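Local coordinates for nitrogen regulatory PII-like protein (PDB 4R25), which acts as a trimeric P(II)-family regulator of nitrogen metabolism, needed for full induction of the nrgAB operon when ammonium is limiting, at residues A[4-9]-A[74-79]. Residues are numbered along the deposited sequence; the frame is centred on the assembly and turned at random.
Sequences FKVEIV and QVTETA. With ZN (zinc ion), chain E.
Helix segment 74-79 runs almost parallel to strand segment 4-9, the axes 11° apart and 9.9 Å from each other at closest approach, with the CA of Val6 nearest that of Thr76 and the CA of Ile8 nearest that of Ala79. Two apolar meetings carry the contact. Val6 and Val75 pass alongside one another, pointing opposite ways, and CG1 of Val75 rests against both methyls of Val6, nearer to CG1 (3.9 Å) than to CG2. Two residues further along the strand, CG1 of Ile8 lies opposite the carbonyl carbon (chi1 -49°) and the chain runs on extended, carrying CD1 to 3.8 Å from CB of Ala79. This is the helix-on-sheet layer of the ferredoxin-like P(II) fold: helices 15-25 and 72-83 cover one face of the four-stranded antiparallel sheet, in which strand 4-10 is a central member. Ile93 on the neighbouring strand touches both Val6 and Ala79, while Leu22 of the other helix packs on Val75. Within the helix, Thr78 OG1 donates to Gln74 O, a carbonyl that also accepts from Thr78 N. On the sheet's opposite face, Lys5 NZ and Glu7 OE2 bind a zinc ion, and Glu64 and a water also belong to its site.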
loop_
_atom_site.group_PDB
_atom_site.type_symbol
_atom_site.label_atom_id
_atom_site.label_comp_id
_atom_site.label_asym_id
_atom_site.label_seq_id
_atom_site.Cartn_x
_atom_site.Cartn_y
_atom_site.Cartn_z
ATOM N N PHE A 4 -13.836 -2.252 1.793
ATOM C CA PHE A 4 -12.861 -2.556 0.755
ATOM C C PHE A 4 -11.906 -1.415 0.488
ATOM O O PHE A 4 -12.243 -0.248 0.668
ATOM C CB PHE A 4 -13.560 -2.940 -0.555
ATOM C CG PHE A 4 -14.344 -4.207 -0.468
ATOM C CD1 PHE A 4 -15.697 -4.183 -0.159
ATOM C CD2 PHE A 4 -13.730 -5.428 -0.678
ATOM C CE1 PHE A 4 -16.424 -5.360 -0.071
ATOM C CE2 PHE A 4 -14.452 -6.607 -0.591
ATOM C CZ PHE A 4 -15.798 -6.573 -0.286
ATOM N N LYS A 5 -10.709 -1.769 0.037
ATOM C CA LYS A 5 -9.787 -0.783 -0.475
ATOM C C LYS A 5 -9.684 -0.949 -1.978
ATOM O O LYS A 5 -9.362 -2.029 -2.474
ATOM C CB LYS A 5 -8.414 -0.935 0.168
ATOM C CG LYS A 5 -7.382 0.073 -0.332
ATOM C CD LYS A 5 -5.990 -0.479 -0.129
ATOM C CE LYS A 5 -4.999 0.601 0.243
ATOM N NZ LYS A 5 -3.707 -0.010 0.672
ATOM N N VAL A 6 -9.958 0.128 -2.702
ATOM C CA VAL A 6 -9.780 0.125 -4.139
ATOM C C VAL A 6 -8.490 0.847 -4.486
ATOM O O VAL A 6 -8.305 2.015 -4.153
ATOM C CB VAL A 6 -10.980 0.764 -4.868
ATOM C CG1 VAL A 6 -10.734 0.811 -6.370
ATOM C CG2 VAL A 6 -12.237 -0.012 -4.566
ATOM N N GLU A 7 -7.597 0.133 -5.159
ATOM C CA GLU A 7 -6.302 0.676 -5.529
ATOM C C GLU A 7 -6.189 0.818 -7.046
ATOM O O GLU A 7 -6.123 -0.176 -7.770
ATOM C CB GLU A 7 -5.215 -0.247 -5.004
ATOM C CG GLU A 7 -3.829 0.322 -5.007
ATOM C CD GLU A 7 -2.900 -0.500 -4.134
ATOM O OE1 GLU A 7 -2.064 -1.262 -4.670
ATOM O OE2 GLU A 7 -3.021 -0.393 -2.896
ATOM N N ILE A 8 -6.178 2.057 -7.525
ATOM C CA ILE A 8 -6.030 2.311 -8.945
ATOM C C ILE A 8 -4.600 2.730 -9.253
ATOM O O ILE A 8 -4.102 3.710 -8.704
ATOM C CB ILE A 8 -6.991 3.417 -9.419
ATOM C CG1 ILE A 8 -8.411 3.145 -8.918
ATOM C CG2 ILE A 8 -6.966 3.523 -10.931
ATOM C CD1 ILE A 8 -9.374 4.302 -9.141
ATOM N N VAL A 9 -3.933 1.985 -10.124
ATOM C CA VAL A 9 -2.574 2.330 -10.524
ATOM C C VAL A 9 -2.535 2.664 -12.014
ATOM O O VAL A 9 -2.649 1.785 -12.863
ATOM C CB VAL A 9 -1.587 1.192 -10.209
ATOM C CG1 VAL A 9 -0.228 1.491 -10.801
ATOM C CG2 VAL A 9 -1.489 0.982 -8.707
ATOM N N GLN A 74 -19.426 -0.121 -8.213
ATOM C CA GLN A 74 -19.731 1.196 -8.756
ATOM C C GLN A 74 -18.449 2.035 -8.808
ATOM O O GLN A 74 -18.278 2.844 -9.715
ATOM C CB GLN A 74 -20.817 1.889 -7.918
ATOM C CG GLN A 74 -21.671 2.901 -8.688
ATOM C CD GLN A 74 -22.822 3.485 -7.862
ATOM O OE1 GLN A 74 -23.278 4.606 -8.112
ATOM N NE2 GLN A 74 -23.293 2.725 -6.880
ATOM N N VAL A 75 -17.535 1.822 -7.857
ATOM C CA VAL A 75 -16.232 2.498 -7.889
ATOM C C VAL A 75 -15.368 2.008 -9.037
ATOM O O VAL A 75 -14.774 2.803 -9.767
ATOM C CB VAL A 75 -15.402 2.298 -6.600
ATOM C CG1 VAL A 75 -14.024 2.931 -6.777
ATOM C CG2 VAL A 75 -16.110 2.885 -5.393
ATOM N N THR A 76 -15.280 0.693 -9.191
ATOM C CA THR A 76 -14.408 0.135 -10.213
ATOM C C THR A 76 -14.943 0.396 -11.613
ATOM O O THR A 76 -14.172 0.672 -12.529
ATOM C CB THR A 76 -14.168 -1.366 -10.008
ATOM O OG1 THR A 76 -15.370 -2.087 -10.285
ATOM C CG2 THR A 76 -13.737 -1.634 -8.579
ATOM N N GLU A 77 -16.263 0.329 -11.778
ATOM C CA GLU A 77 -16.862 0.550 -13.094
ATOM C C GLU A 77 -16.652 1.984 -13.555
ATOM O O GLU A 77 -16.349 2.238 -14.723
ATOM C CB GLU A 77 -18.352 0.221 -13.083
ATOM C CG GLU A 77 -19.028 0.428 -14.431
ATOM C CD GLU A 77 -18.561 -0.570 -15.481
ATOM O OE1 GLU A 77 -18.017 -1.633 -15.108
ATOM O OE2 GLU A 77 -18.741 -0.292 -16.685
ATOM N N THR A 78 -16.808 2.915 -12.621
ATOM C CA THR A 78 -16.608 4.324 -12.907
ATOM C C THR A 78 -15.156 4.588 -13.253
ATOM O O THR A 78 -14.855 5.364 -14.152
ATOM C CB THR A 78 -16.993 5.180 -11.699
ATOM O OG1 THR A 78 -18.317 4.839 -11.287
ATOM C CG2 THR A 78 -16.934 6.668 -12.038
ATOM N N ALA A 79 -14.255 3.945 -12.519
ATOM C CA ALA A 79 -12.830 4.084 -12.772
ATOM C C ALA A 79 -12.462 3.612 -14.183
ATOM O O ALA A 79 -11.642 4.232 -14.855
ATOM C CB ALA A 79 -12.037 3.320 -11.724
HETATM ZN ZN ZN E . -1.602 0.187 -0.736
HETATM O O HOH W 1 0.776 1.072 -0.309
#